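Local coordinates for protein metallo-beta-lactamase (Serratia marcescens, PDB 6K4X) that hydrolyses the beta-lactam ring, probably through its two active-site zinc ions, and binds the inhibitor 4-amino-2-sulfanylbenzoic acid, at residues F12-N17 against S234-N239; V21-I26 against D41-K46; V29-P34 against W157-C162. All coordinates share one frame; numbering follows the deposited sequence.

Interaction 1 (F12-N17 against S234-N239); sequences FTIYGN and SAYVDN
Ile14 CG1 lies over one face of the Tyr236 ring, while the Phe12 ring meets the phenol end obliquely. The contact joins the edge strand 12-15 of the seven-stranded sheet of the alpha-beta/beta-alpha metallo-beta-lactamase fold to the 3-10 turn between helices 221-231 and 241-260. The CG2 methyl of Ile14 packs 3.9 Å from Tyr236 CG, toward the CB end, and the isoleucine chain crosses the tyrosine at about a right angle. With CG anti to the carbonyl carbon of its own residue (chi1 -57°), Tyr236 sends its ring across to the strand. Tyrosine suits this place because its ring packs on Ile14 and its hydroxyl reaches the water that bridges to Thr13 O. Phe12 CE2 comes to 3.5 Å from Tyr236 OH, and the phenylalanine ring also meets Tyr20 of the next strand. Ile14 and Tyr15 both face Thr18 in a classic beta bulge, where the edge strand turns a corner. Ile14 also touches Ile210 and Ile212 of the second sheet. No direct hydrogen bond spans the two segments. A single water does so instead, donating a hydrogen bond to Thr13 O at 2.9 Å and hydrogen-bonding to Tyr236 OH, also at 2.9 Å.

Interaction 2 (V21-I26 against D41-K46); sequences VGTGGI and DGTTEK
Thr23 and Thr43 point their side chains at each other, tip to tip, with the methyl CG2 of Thr23 lying 3.6 Å from Thr43 OG1. Ile26 and Thr43 instead slide past one another in opposite directions, their CG2 methyls 3.9 Å apart. Thr43 CG2 also rests 3.7 Å from Ile26 O and packs beside Gly22, whose CA lies against this methyl and close to the Ile26 carbonyl. Threonine suits both positions because its methyl can pack while its hydroxyl serves nearby backbone. Thr43 OG1 donates to Gly42 O at 2.7 Å, approaching 18° from the carbonyl plane. On the facing loop, Thr23 OG1 sits between its own backbone N and carbonyl carbon (chi1 60°), placed to accept from Ile26 N at 2.9 Å in an ST motif; the same hydroxyl is also hydrogen-bonded to Trp5 O. Ile26 turns its far end away from Thr43 and touches the zinc ligands Asp76, His77 and His215; the nearest atom of its side chain is about 5 Å from a zinc ion. The threonine hydroxyls thus bond to backbone groups, and the methyls pack on each other and on oxygens. With no hydrogen bond between the two segments, the join beside the zinc ligands rests on van der Waals packing.

Interaction 3 (V29-P34 against W157-C162); sequences VLLSSP and WTWQSC
Strands 29-31 and 157-162 run at 61° to each other, and their axes come no closer than 10.5 Å, too far for backbone hydrogen bonds, so side chains span the gap. Trp159 and Leu31 do most of the spanning. The indole CG of Trp159 stands between the backbone N and the carbonyl carbon (chi1 62°), which carries the ring toward the other strand. Leu31 slides past it in the opposite direction and touches with both methyls. CD2 lies over one face in a CH-pi contact, 4.0 Å from the centroid of the five-membered ring and 13° off its normal, while CD1 lies 3.4 Å from Trp159 NE1 and 3.6 Å from Trp159 CD1. Leucine suits the place because both methyls of its fork lie on the same face, CD2 over the five-membered ring and CD1 above the NE1 rim. Val29, two residues back on the same side of its strand, meets the benzo end: its CG1 is 3.8 Å from Trp159 CZ2. This is the interior of the alpha-beta/beta-alpha sandwich of the metallo-beta-lactamase fold, where two mixed sheets pack against each other between outer helices; Val40, Val142, Val170 and Phe172 contribute to the same apolar layer. Two polar groups are buried in it, and both find partners near the start of the chain. Trp159 NE1 is hydrogen-bonded to Thr18 OG1, and Ser161 OG to both Asn17 OD1 and Thr18 OG1. A small serine fits at the indole edge, since its OG lies in the ring plane and still leaves room for Leu31 CD1 at 3.7 Å.

Overall arrangement
From the N terminus, the chain enters at the edge strand 12-15, and interaction 1 closes the longest loop, joining that strand to the 3-10 turn at 234-236 across 216 intervening residues. Interactions 2 and 3 are both nested inside it. Interaction 2 closes a short loop of 14 residues, pinning the turn after strand 18-20 to the one that follows strand 37-40. Interaction 3 begins within that short loop, at 29-34, and ends far beyond it, at 157-162, so the two cross; it ties the seven-stranded sheet to the five-stranded one. Asn17 of interaction 1 bridges both segments of interaction 3 through Ser161 and Ser32, while Val21 of interaction 2 packs on the backbone at Val29 and Leu30.

Interaction 1 (F12-N17 against S234-N239)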
ATOM      1  N   PHE A  12      -0.831  -4.006  15.874  1.00  6.18           N
ATOM      2  CA  PHE A  12      -1.848  -4.972  16.214  1.00  6.13           C
ATOM      3  C   PHE A  12      -1.952  -6.000  15.107  1.00  6.13           C
ATOM      4  O   PHE A  12      -1.677  -5.734  13.932  1.00  7.36           O
ATOM      5  CB  PHE A  12      -3.209  -4.299  16.434  1.00  7.07           C
ATOM      6  CG  PHE A  12      -3.727  -3.425  15.316  1.00  6.68           C
ATOM      7  CD1 PHE A  12      -3.264  -2.136  15.181  1.00  7.34           C
ATOM      8  CD2 PHE A  12      -4.672  -3.886  14.405  1.00  7.40           C
ATOM      9  CE1 PHE A  12      -3.745  -1.314  14.177  1.00  7.23           C
ATOM     10  CE2 PHE A  12      -5.150  -3.067  13.403  1.00  7.54           C
ATOM     11  CZ  PHE A  12      -4.669  -1.789  13.268  1.00  7.42           C
ATOM     12  N   THR A  13      -2.370  -7.201  15.499  1.00  7.03           N
ATOM     13  CA  THR A  13      -2.567  -8.271  14.528  1.00  7.06           C
ATOM     14  C   THR A  13      -3.964  -8.162  13.933  1.00  7.14           C
ATOM     15  O   THR A  13      -4.952  -8.055  14.654  1.00  8.25           O
ATOM     16  CB  THR A  13      -2.351  -9.645  15.162  1.00  7.65           C
ATOM     17  OG1 THR A  13      -0.999  -9.680  15.613  1.00  8.04           O
ATOM     18  CG2 THR A  13      -2.649 -10.785  14.212  1.00  8.91           C
ATOM     19  N   ILE A  14      -4.062  -8.203  12.609  1.00  6.47           N
ATOM     20  CA  ILE A  14      -5.338  -8.141  11.926  1.00  7.14           C
ATOM     21  C   ILE A  14      -5.892  -9.553  11.730  1.00  6.85           C
ATOM     22  O   ILE A  14      -7.078  -9.813  11.984  1.00  8.40           O
ATOM     23  CB  ILE A  14      -5.190  -7.375  10.599  1.00  7.77           C
ATOM     24  CG1 ILE A  14      -5.051  -5.883  10.926  1.00  8.83           C
ATOM     25  CG2 ILE A  14      -6.354  -7.628   9.651  1.00  7.78           C
ATOM     26  CD1 ILE A  14      -4.659  -4.996   9.777  1.00  9.65           C
ATOM     27  N   TYR A  15      -5.072 -10.492  11.247  1.00  6.47           N
ATOM     28  CA  TYR A  15      -5.523 -11.866  11.072  1.00  7.33           C
ATOM     29  C   TYR A  15      -4.291 -12.742  10.893  1.00  6.32           C
ATOM     30  O   TYR A  15      -3.434 -12.442  10.049  1.00  6.83           O
ATOM     31  CB  TYR A  15      -6.420 -12.007   9.839  1.00  7.84           C
ATOM     32  CG  TYR A  15      -7.157 -13.323   9.805  1.00  8.08           C
ATOM     33  CD1 TYR A  15      -8.347 -13.469  10.503  1.00 10.10           C
ATOM     34  CD2 TYR A  15      -6.662 -14.417   9.119  1.00  7.96           C
ATOM     35  CE1 TYR A  15      -9.022 -14.677  10.533  1.00 11.59           C
ATOM     36  CE2 TYR A  15      -7.328 -15.635   9.140  1.00  8.37           C
ATOM     37  CZ  TYR A  15      -8.492 -15.767   9.870  1.00  9.38           C
ATOM     38  OH  TYR A  15      -9.175 -16.957   9.903  1.00 10.28           O
ATOM     39  N   GLY A  16      -4.181 -13.826  11.647  1.00  6.87           N
ATOM     40  CA  GLY A  16      -3.091 -14.754  11.464  1.00  6.99           C
ATOM     41  C   GLY A  16      -1.752 -14.047  11.571  1.00  7.36           C
ATOM     42  O   GLY A  16      -1.419 -13.479  12.595  1.00  7.97           O
ATOM     43  N   ASN A  17      -0.939 -14.150  10.523  1.00  6.79           N
ATOM     44  CA  ASN A  17       0.392 -13.557  10.470  1.00  6.46           C
ATOM     45  C   ASN A  17       0.417 -12.183   9.778  1.00  6.30           C
ATOM     46  O   ASN A  17       1.509 -11.748   9.374  1.00  6.30           O
ATOM     47  CB  ASN A  17       1.378 -14.508   9.793  1.00  7.69           C
ATOM     48  CG  ASN A  17       1.007 -14.836   8.361  1.00  7.19           C
ATOM     49  OD1 ASN A  17      -0.173 -14.871   7.989  1.00  8.14           O
ATOM     50  ND2 ASN A  17       1.996 -15.130   7.538  1.00  9.30           N
ATOM     51  N   SER A 234     -12.989 -10.644  13.074  1.00 10.87           N
ATOM     52  CA  SER A 234     -14.002 -10.586  12.061  1.00 10.84           C
ATOM     53  C   SER A 234     -14.373  -9.128  11.728  1.00  8.41           C
ATOM     54  O   SER A 234     -14.913  -8.905  10.669  1.00  9.40           O
ATOM     55  CB  SER A 234     -15.222 -11.346  12.483  1.00 11.74           C
ATOM     56  OG  SER A 234     -15.701 -10.909  13.742  1.00 12.40           O
ATOM     57  N   ALA A 235     -14.127  -8.187  12.642  1.00  8.25           N
ATOM     58  CA  ALA A 235     -14.451  -6.774  12.334  1.00  8.00           C
ATOM     59  C   ALA A 235     -13.667  -6.270  11.116  1.00  7.85           C
ATOM     60  O   ALA A 235     -14.115  -5.279  10.495  1.00  7.95           O
ATOM     61  CB  ALA A 235     -14.183  -5.911  13.512  1.00  8.77           C
ATOM     62  N   TYR A 236     -12.503  -6.883  10.802  1.00  7.68           N
ATOM     63  CA  TYR A 236     -11.696  -6.449   9.660  1.00  7.13           C
ATOM     64  C   TYR A 236     -12.170  -7.083   8.360  1.00  8.19           C
ATOM     65  O   TYR A 236     -11.734  -6.633   7.288  1.00  8.33           O
ATOM     66  CB  TYR A 236     -10.208  -6.731   9.865  1.00  8.64           C
ATOM     67  CG  TYR A 236      -9.656  -6.096  11.107  1.00  7.68           C
ATOM     68  CD1 TYR A 236      -9.514  -4.722  11.197  1.00  8.32           C
ATOM     69  CD2 TYR A 236      -9.266  -6.864  12.183  1.00  8.73           C
ATOM     70  CE1 TYR A 236      -9.017  -4.124  12.335  1.00  9.04           C
ATOM     71  CE2 TYR A 236      -8.793  -6.279  13.329  1.00  9.12           C
ATOM     72  CZ  TYR A 236      -8.654  -4.915  13.407  1.00  9.64           C
ATOM     73  OH  TYR A 236      -8.163  -4.343  14.538  1.00 11.97           O
ATOM     74  N   VAL A 237     -13.009  -8.116   8.461  1.00  7.42           N
ATOM     75  CA  VAL A 237     -13.433  -8.902   7.367  1.00  8.54           C
ATOM     76  C   VAL A 237     -14.647  -8.237   6.742  1.00  8.35           C
ATOM     77  O   VAL A 237     -15.630  -7.948   7.425  1.00 10.27           O
ATOM     78  CB  VAL A 237     -13.750 -10.339   7.812  1.00  8.83           C
ATOM     79  CG1 VAL A 237     -14.386 -11.142   6.696  1.00 10.83           C
ATOM     80  CG2 VAL A 237     -12.512 -11.038   8.339  1.00  9.18           C
ATOM     81  N   ASP A 238     -14.589  -8.068   5.434  1.00  8.12           N
ATOM     82  CA  ASP A 238     -15.689  -7.515   4.669  1.00  8.43           C
ATOM     83  C   ASP A 238     -15.362  -7.752   3.197  1.00  8.37           C
ATOM     84  O   ASP A 238     -14.483  -7.068   2.638  1.00  8.52           O
ATOM     85  CB  ASP A 238     -15.871  -6.021   4.955  1.00  8.71           C
ATOM     86  CG  ASP A 238     -16.875  -5.312   4.068  1.00 10.12           C
ATOM     87  OD1 ASP A 238     -17.475  -5.960   3.186  1.00  9.84           O
ATOM     88  OD2 ASP A 238     -17.021  -4.085   4.274  1.00  9.94           O
ATOM     89  N   ASN A 239     -15.975  -8.770   2.595  1.00  7.90           N
ATOM     90  CA  ASN A 239     -15.555  -9.230   1.295  1.00  9.01           C
ATOM     91  C   ASN A 239     -16.073  -8.317   0.180  1.00  9.23           C
ATOM     92  O   ASN A 239     -15.750  -8.549  -0.966  1.00  9.81           O
ATOM     93  CB  ASN A 239     -15.932 -10.688   1.042  1.00 11.75           C
ATOM     94  CG  ASN A 239     -17.416 -10.933   0.998  1.00 14.16           C
ATOM     95  OD1 ASN A 239     -18.210 -10.005   0.875  1.00 15.27           O
ATOM     96  ND2 ASN A 239     -17.811 -12.189   1.148  1.00 16.83           N
TER
HETATM   97  O   HOH W   1      -6.814  -6.352  16.047  1.00 13.41           O

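Interaction 2 (V21-I26 against D41-K46)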
ATOM      1  N   VAL A  21       1.603  -2.420  11.305  1.00  5.10           N
ATOM      2  CA  VAL A  21       2.766  -1.834  11.922  1.00  5.14           C
ATOM      3  C   VAL A  21       2.987  -0.395  11.449  1.00  5.71           C
ATOM      4  O   VAL A  21       4.059   0.172  11.676  1.00  6.08           O
ATOM      5  CB  VAL A  21       4.028  -2.685  11.702  1.00  5.96           C
ATOM      6  CG1 VAL A  21       3.929  -4.016  12.421  1.00  6.00           C
ATOM      7  CG2 VAL A  21       4.367  -2.864  10.235  1.00  6.36           C
ATOM      8  N   GLY A  22       1.995   0.203  10.777  1.00  5.98           N
ATOM      9  CA  GLY A  22       2.109   1.559  10.282  1.00  5.86           C
ATOM     10  C   GLY A  22       1.895   2.621  11.350  1.00  5.80           C
ATOM     11  O   GLY A  22       1.919   2.393  12.568  1.00  6.53           O
ATOM     12  N   THR A  23       1.721   3.846  10.853  1.00  5.99           N
ATOM     13  CA  THR A  23       1.495   5.007  11.686  1.00  6.70           C
ATOM     14  C   THR A  23      -0.007   5.181  11.899  1.00  6.59           C
ATOM     15  O   THR A  23      -0.837   4.414  11.427  1.00  7.29           O
ATOM     16  CB  THR A  23       2.127   6.243  11.037  1.00  6.49           C
ATOM     17  OG1 THR A  23       1.480   6.392   9.762  1.00  7.04           O
ATOM     18  CG2 THR A  23       3.627   6.126  10.890  1.00  7.19           C
ATOM     19  N   GLY A  24      -0.372   6.236  12.629  1.00  7.25           N
ATOM     20  CA  GLY A  24      -1.779   6.537  12.820  1.00  8.80           C
ATOM     21  C   GLY A  24      -2.482   6.859  11.518  1.00  8.69           C
ATOM     22  O   GLY A  24      -3.699   6.675  11.415  1.00 10.94           O
ATOM     23  N   GLY A  25      -1.739   7.349  10.530  1.00  7.67           N
ATOM     24  CA  GLY A  25      -2.335   7.851   9.317  1.00  8.32           C
ATOM     25  C   GLY A  25      -1.959   7.107   8.055  1.00  6.96           C
ATOM     26  O   GLY A  25      -2.581   7.364   7.020  1.00  7.82           O
ATOM     27  N   ILE A  26      -0.929   6.243   8.086  1.00  6.22           N
ATOM     28  CA  ILE A  26      -0.509   5.546   6.859  1.00  6.04           C
ATOM     29  C   ILE A  26      -0.314   4.074   7.184  1.00  5.51           C
ATOM     30  O   ILE A  26       0.391   3.743   8.147  1.00  6.21           O
ATOM     31  CB  ILE A  26       0.776   6.122   6.240  1.00  6.23           C
ATOM     32  CG1 ILE A  26       0.631   7.600   5.864  1.00  6.89           C
ATOM     33  CG2 ILE A  26       1.195   5.295   5.045  1.00  6.44           C
ATOM     34  CD1 ILE A  26      -0.283   7.858   4.688  1.00  7.47           C
ATOM     35  N   ASP A  41       5.081  -1.315   2.538  1.00  5.89           N
ATOM     36  CA  ASP A  41       5.194   0.138   2.646  1.00  6.19           C
ATOM     37  C   ASP A  41       6.061   0.554   3.841  1.00  5.87           C
ATOM     38  O   ASP A  41       6.347  -0.227   4.746  1.00  7.34           O
ATOM     39  CB  ASP A  41       3.854   0.867   2.590  1.00  6.54           C
ATOM     40  CG  ASP A  41       3.361   1.048   1.172  1.00  6.40           C
ATOM     41  OD1 ASP A  41       4.175   0.896   0.209  1.00  6.87           O
ATOM     42  OD2 ASP A  41       2.157   1.349   1.028  1.00  6.86           O
ATOM     43  N   GLY A  42       6.503   1.818   3.805  1.00  6.58           N
ATOM     44  CA  GLY A  42       7.386   2.371   4.814  1.00  6.49           C
ATOM     45  C   GLY A  42       6.820   3.563   5.566  1.00  6.47           C
ATOM     46  O   GLY A  42       7.449   4.019   6.529  1.00  6.80           O
ATOM     47  N   THR A  43       5.658   4.080   5.152  1.00  6.90           N
ATOM     48  CA  THR A  43       5.122   5.353   5.656  1.00  6.69           C
ATOM     49  C   THR A  43       6.090   6.481   5.282  1.00  6.89           C
ATOM     50  O   THR A  43       6.697   6.439   4.216  1.00  7.13           O
ATOM     51  CB  THR A  43       4.693   5.303   7.137  1.00  6.54           C
ATOM     52  OG1 THR A  43       5.770   5.521   8.064  1.00  6.57           O
ATOM     53  CG2 THR A  43       3.967   4.012   7.456  1.00  7.37           C
ATOM     54  N   THR A  44       6.131   7.531   6.113  1.00  6.85           N
ATOM     55  CA  THR A  44       6.934   8.698   5.834  1.00  8.53           C
ATOM     56  C   THR A  44       8.357   8.482   6.340  1.00  8.01           C
ATOM     57  O   THR A  44       8.671   7.512   7.027  1.00  7.50           O
ATOM     58  CB  THR A  44       6.390   9.941   6.540  1.00  8.48           C
ATOM     59  OG1 THR A  44       6.438   9.658   7.945  1.00  8.17           O
ATOM     60  CG2 THR A  44       4.981  10.302   6.132  1.00  9.44           C
ATOM     61  N   GLU A  45       9.255   9.416   5.995  1.00  8.86           N
ATOM     62  CA  GLU A  45      10.602   9.375   6.476  1.00  9.63           C
ATOM     63  C   GLU A  45      10.619   9.339   8.017  1.00  8.95           C
ATOM     64  O   GLU A  45      11.250   8.487   8.592  1.00  9.94           O
ATOM     65  CB  GLU A  45      11.331  10.582   5.889  1.00 12.41           C
ATOM     66  CG  GLU A  45      12.715  10.838   6.417  1.00 15.64           C
ATOM     67  CD  GLU A  45      13.387  12.026   5.731  1.00 17.65           C
ATOM     68  OE1 GLU A  45      12.699  12.742   4.942  1.00 21.26           O
ATOM     69  OE2 GLU A  45      14.576  12.214   5.970  1.00 23.64           O
ATOM     70  N   LYS A  46       9.882  10.249   8.659  1.00  9.37           N
ATOM     71  CA  LYS A  46       9.807  10.257  10.124  1.00 10.49           C
ATOM     72  C   LYS A  46       9.125   8.971  10.606  1.00  9.58           C
ATOM     73  O   LYS A  46       9.479   8.410  11.652  1.00 11.07           O
ATOM     74  CB  LYS A  46       9.035  11.490  10.591  1.00 11.82           C
ATOM     75  CG  LYS A  46       9.788  12.811  10.496  1.00 17.31           C
ATOM     76  CD  LYS A  46       9.111  13.931  11.251  1.00 23.60           C
ATOM     77  CE  LYS A  46       7.680  14.166  10.825  1.00 26.17           C
ATOM     78  NZ  LYS A  46       7.590  14.419   9.371  1.00 28.86           N
TER

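Interaction 3 (V29-P34 against W157-C162)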
ATOM      1  N   VAL A  29       2.216  -2.957   6.719  1.00  6.08           N
ATOM      2  CA  VAL A  29       1.861  -4.274   7.189  1.00  6.53           C
ATOM      3  C   VAL A  29       3.103  -5.146   7.233  1.00  6.66           C
ATOM      4  O   VAL A  29       3.880  -5.189   6.274  1.00  6.91           O
ATOM      5  CB  VAL A  29       0.764  -4.898   6.312  1.00  7.83           C
ATOM      6  CG1 VAL A  29       0.702  -6.411   6.445  1.00  9.11           C
ATOM      7  CG2 VAL A  29      -0.583  -4.286   6.640  1.00  8.96           C
ATOM      8  N   LEU A  30       3.231  -5.918   8.313  1.00  6.28           N
ATOM      9  CA  LEU A  30       4.211  -6.971   8.372  1.00  7.25           C
ATOM     10  C   LEU A  30       3.516  -8.313   8.205  1.00  7.17           C
ATOM     11  O   LEU A  30       2.600  -8.638   8.971  1.00  7.68           O
ATOM     12  CB  LEU A  30       4.945  -6.919   9.704  1.00  7.25           C
ATOM     13  CG  LEU A  30       6.167  -7.828   9.774  1.00  8.83           C
ATOM     14  CD1 LEU A  30       7.338  -7.236   9.022  1.00  9.19           C
ATOM     15  CD2 LEU A  30       6.547  -8.125  11.201  1.00 11.64           C
ATOM     16  N   LEU A  31       3.967  -9.069   7.213  1.00  6.84           N
ATOM     17  CA  LEU A  31       3.533 -10.423   7.012  1.00  6.68           C
ATOM     18  C   LEU A  31       4.652 -11.323   7.522  1.00  6.15           C
ATOM     19  O   LEU A  31       5.736 -11.319   6.944  1.00  6.60           O
ATOM     20  CB  LEU A  31       3.285 -10.654   5.528  1.00  7.41           C
ATOM     21  CG  LEU A  31       2.704 -12.010   5.167  1.00  7.67           C
ATOM     22  CD1 LEU A  31       1.321 -12.226   5.767  1.00  8.15           C
ATOM     23  CD2 LEU A  31       2.646 -12.190   3.661  1.00  8.00           C
ATOM     24  N   SER A  32       4.411 -12.027   8.627  1.00  6.23           N
ATOM     25  CA  SER A  32       5.492 -12.662   9.372  1.00  6.42           C
ATOM     26  C   SER A  32       5.577 -14.162   9.080  1.00  6.81           C
ATOM     27  O   SER A  32       4.588 -14.820   8.753  1.00  7.11           O
ATOM     28  CB  SER A  32       5.363 -12.430  10.846  1.00  6.61           C
ATOM     29  OG  SER A  32       4.118 -12.908  11.321  1.00  7.12           O
ATOM     30  N   SER A  33       6.787 -14.710   9.259  1.00  6.51           N
ATOM     31  CA  SER A  33       6.952 -16.134   9.275  1.00  7.17           C
ATOM     32  C   SER A  33       8.177 -16.491  10.085  1.00  7.93           C
ATOM     33  O   SER A  33       9.076 -15.689  10.250  1.00  7.82           O
ATOM     34  CB  SER A  33       7.065 -16.720   7.886  1.00  8.21           C
ATOM     35  OG  SER A  33       8.418 -16.776   7.418  1.00  8.32           O
ATOM     36  N   PRO A  34       8.296 -17.750  10.542  1.00  8.97           N
ATOM     37  CA  PRO A  34       9.518 -18.195  11.207  1.00  9.19           C
ATOM     38  C   PRO A  34      10.771 -18.126  10.333  1.00  9.83           C
ATOM     39  O   PRO A  34      11.878 -18.236  10.878  1.00 11.27           O
ATOM     40  CB  PRO A  34       9.209 -19.639  11.633  1.00 11.20           C
ATOM     41  CG  PRO A  34       7.699 -19.691  11.690  1.00 12.14           C
ATOM     42  CD  PRO A  34       7.246 -18.781  10.558  1.00 11.33           C
ATOM     43  N   TRP A 157      -1.179  -5.520  -3.468  1.00  5.83           N
ATOM     44  CA  TRP A 157      -0.510  -6.756  -3.079  1.00  5.87           C
ATOM     45  C   TRP A 157      -1.510  -7.667  -2.380  1.00  6.22           C
ATOM     46  O   TRP A 157      -2.289  -7.179  -1.537  1.00  6.94           O
ATOM     47  CB  TRP A 157       0.660  -6.440  -2.148  1.00  6.34           C
ATOM     48  CG  TRP A 157       1.694  -5.527  -2.720  1.00  6.85           C
ATOM     49  CD1 TRP A 157       1.716  -4.175  -2.578  1.00  7.08           C
ATOM     50  CD2 TRP A 157       2.830  -5.854  -3.543  1.00  6.89           C
ATOM     51  NE1 TRP A 157       2.811  -3.632  -3.178  1.00  8.13           N
ATOM     52  CE2 TRP A 157       3.506  -4.635  -3.785  1.00  7.32           C
ATOM     53  CE3 TRP A 157       3.370  -7.034  -4.062  1.00  7.45           C
ATOM     54  CZ2 TRP A 157       4.687  -4.559  -4.504  1.00  8.57           C
ATOM     55  CZ3 TRP A 157       4.554  -6.955  -4.760  1.00  8.23           C
ATOM     56  CH2 TRP A 157       5.182  -5.735  -4.979  1.00  7.98           C
ATOM     57  N   THR A 158      -1.483  -8.974  -2.664  1.00  6.21           N
ATOM     58  CA  THR A 158      -2.453  -9.887  -2.060  1.00  6.36           C
ATOM     59  C   THR A 158      -1.775 -11.156  -1.540  1.00  6.05           C
ATOM     60  O   THR A 158      -0.743 -11.599  -2.029  1.00  6.62           O
ATOM     61  CB  THR A 158      -3.564 -10.270  -3.042  1.00  6.45           C
ATOM     62  OG1 THR A 158      -3.015 -10.982  -4.155  1.00  7.57           O
ATOM     63  CG2 THR A 158      -4.293  -9.049  -3.555  1.00  7.38           C
ATOM     64  N   TRP A 159      -2.374 -11.723  -0.496  1.00  6.01           N
ATOM     65  CA  TRP A 159      -1.876 -12.939   0.092  1.00  6.09           C
ATOM     66  C   TRP A 159      -2.985 -13.605   0.890  1.00  6.20           C
ATOM     67  O   TRP A 159      -4.098 -13.089   0.980  1.00  7.49           O
ATOM     68  CB  TRP A 159      -0.655 -12.658   0.959  1.00  6.44           C
ATOM     69  CG  TRP A 159      -0.922 -11.751   2.123  1.00  6.33           C
ATOM     70  CD1 TRP A 159      -1.340 -12.103   3.371  1.00  6.89           C
ATOM     71  CD2 TRP A 159      -0.750 -10.325   2.149  1.00  6.42           C
ATOM     72  NE1 TRP A 159      -1.452 -10.994   4.167  1.00  6.84           N
ATOM     73  CE2 TRP A 159      -1.084  -9.886   3.444  1.00  6.73           C
ATOM     74  CE3 TRP A 159      -0.311  -9.390   1.212  1.00  7.18           C
ATOM     75  CZ2 TRP A 159      -1.005  -8.545   3.801  1.00  7.62           C
ATOM     76  CZ3 TRP A 159      -0.235  -8.065   1.559  1.00  7.49           C
ATOM     77  CH2 TRP A 159      -0.566  -7.656   2.846  1.00  7.93           C
ATOM     78  N   GLN A 160      -2.670 -14.763   1.465  1.00  6.15           N
ATOM     79  CA  GLN A 160      -3.587 -15.457   2.334  1.00  6.89           C
ATOM     80  C   GLN A 160      -2.967 -15.592   3.709  1.00  6.91           C
ATOM     81  O   GLN A 160      -1.798 -15.951   3.803  1.00  8.53           O
ATOM     82  CB  GLN A 160      -3.915 -16.841   1.786  1.00  9.69           C
ATOM     83  CG  GLN A 160      -4.590 -16.768   0.429  1.00 15.31           C
ATOM     84  CD  GLN A 160      -5.412 -17.987   0.101  1.00 25.82           C
ATOM     85  OE1 GLN A 160      -5.501 -18.942   0.879  1.00 38.29           O
ATOM     86  NE2 GLN A 160      -6.041 -17.944  -1.062  1.00 28.84           N
ATOM     87  N   SER A 161      -3.750 -15.323   4.755  1.00  6.51           N
ATOM     88  CA  SER A 161      -3.328 -15.573   6.111  1.00  6.58           C
ATOM     89  C   SER A 161      -4.332 -16.510   6.771  1.00  6.92           C
ATOM     90  O   SER A 161      -5.535 -16.442   6.486  1.00  7.53           O
ATOM     91  CB  SER A 161      -3.222 -14.291   6.916  1.00  6.69           C
ATOM     92  OG  SER A 161      -2.076 -13.525   6.533  1.00  7.19           O
ATOM     93  N   CYS A 162      -3.843 -17.353   7.684  1.00  7.30           N
ATOM     94  CA  CYS A 162      -4.655 -18.412   8.225  1.00  7.83           C
ATOM     95  C   CYS A 162      -4.471 -18.493   9.739  1.00  7.35           C
ATOM     96  O   CYS A 162      -3.410 -18.191  10.273  1.00  8.44           O
ATOM     97  CB  CYS A 162      -4.301 -19.757   7.594  1.00 10.32           C
ATOM     98  SG  CYS A 162      -4.305 -19.807   5.781  1.00 12.27           S
TER